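Local coordinates for putative hemin storage protein (Bordetella bronchiseptica, PDB 6AU1), which cleaves deacetylated poly-beta-1,6-N-acetyl-D-glucosamine, an exopolysaccharide of bacterial biofilms, through the C-terminal glycoside hydrolase domain that this chain represents, at residues A[236-241]-A[246-251]. Residues are numbered along the deposited sequence; the frame is centred on the assembly and turned at random.
Sequences YAQPVL and EAWYGQ. With EDO (1,2-ethanediol), chain G.
Tyr236 meets both Gln251 and Tyr249 where strand 230-235 of the TIM-like barrel runs out into the loop after it. Its N donates to Gln251 OE1 at 3.0 Å, almost straight at 175° and with the donor in the carbonyl plane; the same OE1 sits at the edge of the Tyr236 ring. Gln251 NE2 is spent on Ala163 O, beyond strand 156-159, so both ends of the amide are tied and its rotation is fixed. The Tyr236 ring is steeply inclined to that of Tyr249, with Tyr236 CB 3.5 Å from Tyr249 CE2. Tyr236 OH donates to O2 of a 1,2-ethanediol, probably from the crystallisation liquor, which also bonds Asp161.

With its first torsion near trans, the Gln238 chain runs out extended and brings OE1 to the edge of the Tyr249 ring. Tyr249 OH donates to Gln238 OE1 at 2.6 Å, tilted 34° from the amide plane, and accepts from a water that in turn takes the Gln238 N-H. Gln238 NE2 merely touches the indole edge, 3.7 Å from Trp248 NE1, without a hydrogen bond.

Pro239 adds an apolar contact: its CD sits 3.8 Å from the Tyr249 ring centroid, only 4° off the normal, a CH-pi contact over one face. A second water donates to both Pro239 O and Glu246 OE2, while Glu246 OE1 forms a salt bridge with Lys203.

Direct and water-mediated bonds thus tie the strand exit and helix 238-241 to 246-251, satisfying the Tyr249 hydroxyl and the Gln251 amide, yet Gln251 O, beside Pro239 CB, is buried without a partner in the model.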
loop_
_atom_site.group_PDB
_atom_site.type_symbol
_atom_site.label_atom_id
_atom_site.label_comp_id
_atom_site.label_asym_id
_atom_site.label_seq_id
_atom_site.Cartn_x
_atom_site.Cartn_y
_atom_site.Cartn_z
ATOM N N TYR A 236 7.715 3.640 -1.331
ATOM C CA TYR A 236 8.329 3.887 -2.634
ATOM C C TYR A 236 9.854 3.751 -2.574
ATOM O O TYR A 236 10.467 4.003 -1.541
ATOM C CB TYR A 236 7.960 5.280 -3.129
ATOM C CG TYR A 236 6.598 5.368 -3.771
ATOM C CD1 TYR A 236 6.413 4.987 -5.099
ATOM C CD2 TYR A 236 5.497 5.836 -3.061
ATOM C CE1 TYR A 236 5.164 5.068 -5.700
ATOM C CE2 TYR A 236 4.242 5.924 -3.660
ATOM C CZ TYR A 236 4.087 5.537 -4.973
ATOM O OH TYR A 236 2.849 5.621 -5.574
ATOM N N ALA A 237 10.464 3.389 -3.700
ATOM C CA ALA A 237 11.909 3.172 -3.742
ATOM C C ALA A 237 12.720 4.465 -3.692
ATOM O O ALA A 237 13.839 4.460 -3.186
ATOM C CB ALA A 237 12.282 2.386 -4.984
ATOM N N GLN A 238 12.198 5.566 -4.233
ATOM C CA GLN A 238 13.034 6.772 -4.304
ATOM C C GLN A 238 13.484 7.273 -2.906
ATOM O O GLN A 238 14.661 7.601 -2.728
ATOM C CB GLN A 238 12.315 7.887 -5.093
ATOM C CG GLN A 238 13.218 9.021 -5.527
ATOM C CD GLN A 238 12.531 10.036 -6.444
ATOM O OE1 GLN A 238 11.458 9.777 -6.999
ATOM N NE2 GLN A 238 13.159 11.200 -6.607
ATOM N N PRO A 239 12.575 7.311 -1.907
ATOM C CA PRO A 239 13.053 7.703 -0.568
ATOM C C PRO A 239 14.125 6.781 0.035
ATOM O O PRO A 239 14.833 7.193 0.949
ATOM C CB PRO A 239 11.779 7.658 0.288
ATOM C CG PRO A 239 10.666 7.868 -0.672
ATOM C CD PRO A 239 11.097 7.206 -1.953
ATOM N N VAL A 240 14.236 5.552 -0.461
ATOM C CA VAL A 240 15.279 4.636 -0.009
ATOM C C VAL A 240 16.588 4.892 -0.764
ATOM O O VAL A 240 17.657 5.019 -0.160
ATOM C CB VAL A 240 14.836 3.180 -0.201
ATOM C CG1 VAL A 240 15.930 2.207 0.284
ATOM C CG2 VAL A 240 13.511 2.940 0.517
ATOM N N LEU A 241 16.498 4.994 -2.086
ATOM C CA LEU A 241 17.692 5.189 -2.913
ATOM C C LEU A 241 18.249 6.596 -2.754
ATOM O O LEU A 241 19.461 6.806 -2.819
ATOM C CB LEU A 241 17.378 4.915 -4.384
ATOM C CG LEU A 241 17.060 3.448 -4.706
ATOM C CD1 LEU A 241 16.504 3.302 -6.119
ATOM C CD2 LEU A 241 18.300 2.596 -4.522
ATOM N N GLU A 246 12.586 12.138 0.634
ATOM C CA GLU A 246 11.601 12.085 1.722
ATOM C C GLU A 246 10.757 13.346 1.755
ATOM O O GLU A 246 9.563 13.299 2.042
ATOM C CB GLU A 246 12.285 11.912 3.078
ATOM C CG GLU A 246 12.894 10.533 3.287
ATOM C CD GLU A 246 13.560 10.405 4.640
ATOM O OE1 GLU A 246 13.360 11.304 5.487
ATOM O OE2 GLU A 246 14.275 9.402 4.857
ATOM N N ALA A 247 11.389 14.480 1.458
ATOM C CA ALA A 247 10.703 15.766 1.496
ATOM C C ALA A 247 9.529 15.878 0.518
ATOM O O ALA A 247 8.619 16.668 0.760
ATOM C CB ALA A 247 11.695 16.897 1.238
ATOM N N TRP A 248 9.527 15.121 -0.579
ATOM C CA TRP A 248 8.373 15.228 -1.478
ATOM C C TRP A 248 7.629 13.908 -1.655
ATOM O O TRP A 248 6.791 13.776 -2.549
ATOM C CB TRP A 248 8.771 15.824 -2.844
ATOM C CG TRP A 248 9.872 15.147 -3.593
ATOM C CD1 TRP A 248 9.747 14.113 -4.482
ATOM C CD2 TRP A 248 11.270 15.472 -3.548
ATOM N NE1 TRP A 248 10.983 13.772 -4.983
ATOM C CE2 TRP A 248 11.933 14.591 -4.426
ATOM C CE3 TRP A 248 12.024 16.417 -2.843
ATOM C CZ2 TRP A 248 13.316 14.630 -4.622
ATOM C CZ3 TRP A 248 13.397 16.448 -3.034
ATOM C CH2 TRP A 248 14.026 15.556 -3.915
ATOM N N TYR A 249 7.915 12.952 -0.773
ATOM C CA TYR A 249 7.127 11.722 -0.682
ATOM C C TYR A 249 6.329 11.607 0.617
ATOM O O TYR A 249 5.260 11.003 0.629
ATOM C CB TYR A 249 8.033 10.492 -0.810
ATOM C CG TYR A 249 8.323 10.064 -2.232
ATOM C CD1 TYR A 249 9.322 10.682 -2.974
ATOM C CD2 TYR A 249 7.608 9.017 -2.825
ATOM C CE1 TYR A 249 9.604 10.284 -4.271
ATOM C CE2 TYR A 249 7.889 8.604 -4.121
ATOM C CZ TYR A 249 8.887 9.236 -4.836
ATOM O OH TYR A 249 9.171 8.847 -6.128
ATOM N N GLY A 250 6.857 12.129 1.718
ATOM C CA GLY A 250 6.172 11.956 2.992
ATOM C C GLY A 250 6.294 10.524 3.498
ATOM O O GLY A 250 5.455 10.049 4.271
ATOM N N GLN A 251 7.349 9.845 3.056
ATOM C CA GLN A 251 7.660 8.477 3.483
ATOM C C GLN A 251 9.148 8.377 3.780
ATOM O O GLN A 251 9.929 9.148 3.241
ATOM C CB GLN A 251 7.287 7.460 2.406
ATOM C CG GLN A 251 5.847 7.530 1.910
ATOM C CD GLN A 251 5.549 6.435 0.911
ATOM O OE1 GLN A 251 6.456 5.863 0.319
ATOM N NE2 GLN A 251 4.270 6.134 0.720
HETATM C C1 EDO G . -0.493 6.279 -5.905
HETATM O O1 EDO G . -1.275 5.624 -4.888
HETATM C C2 EDO G . 0.159 7.533 -5.331
HETATM O O2 EDO G . 1.185 7.161 -4.402
HETATM O O HOH W 1 9.887 5.896 -5.962
HETATM O O HOH W 2 14.302 7.023 3.691
#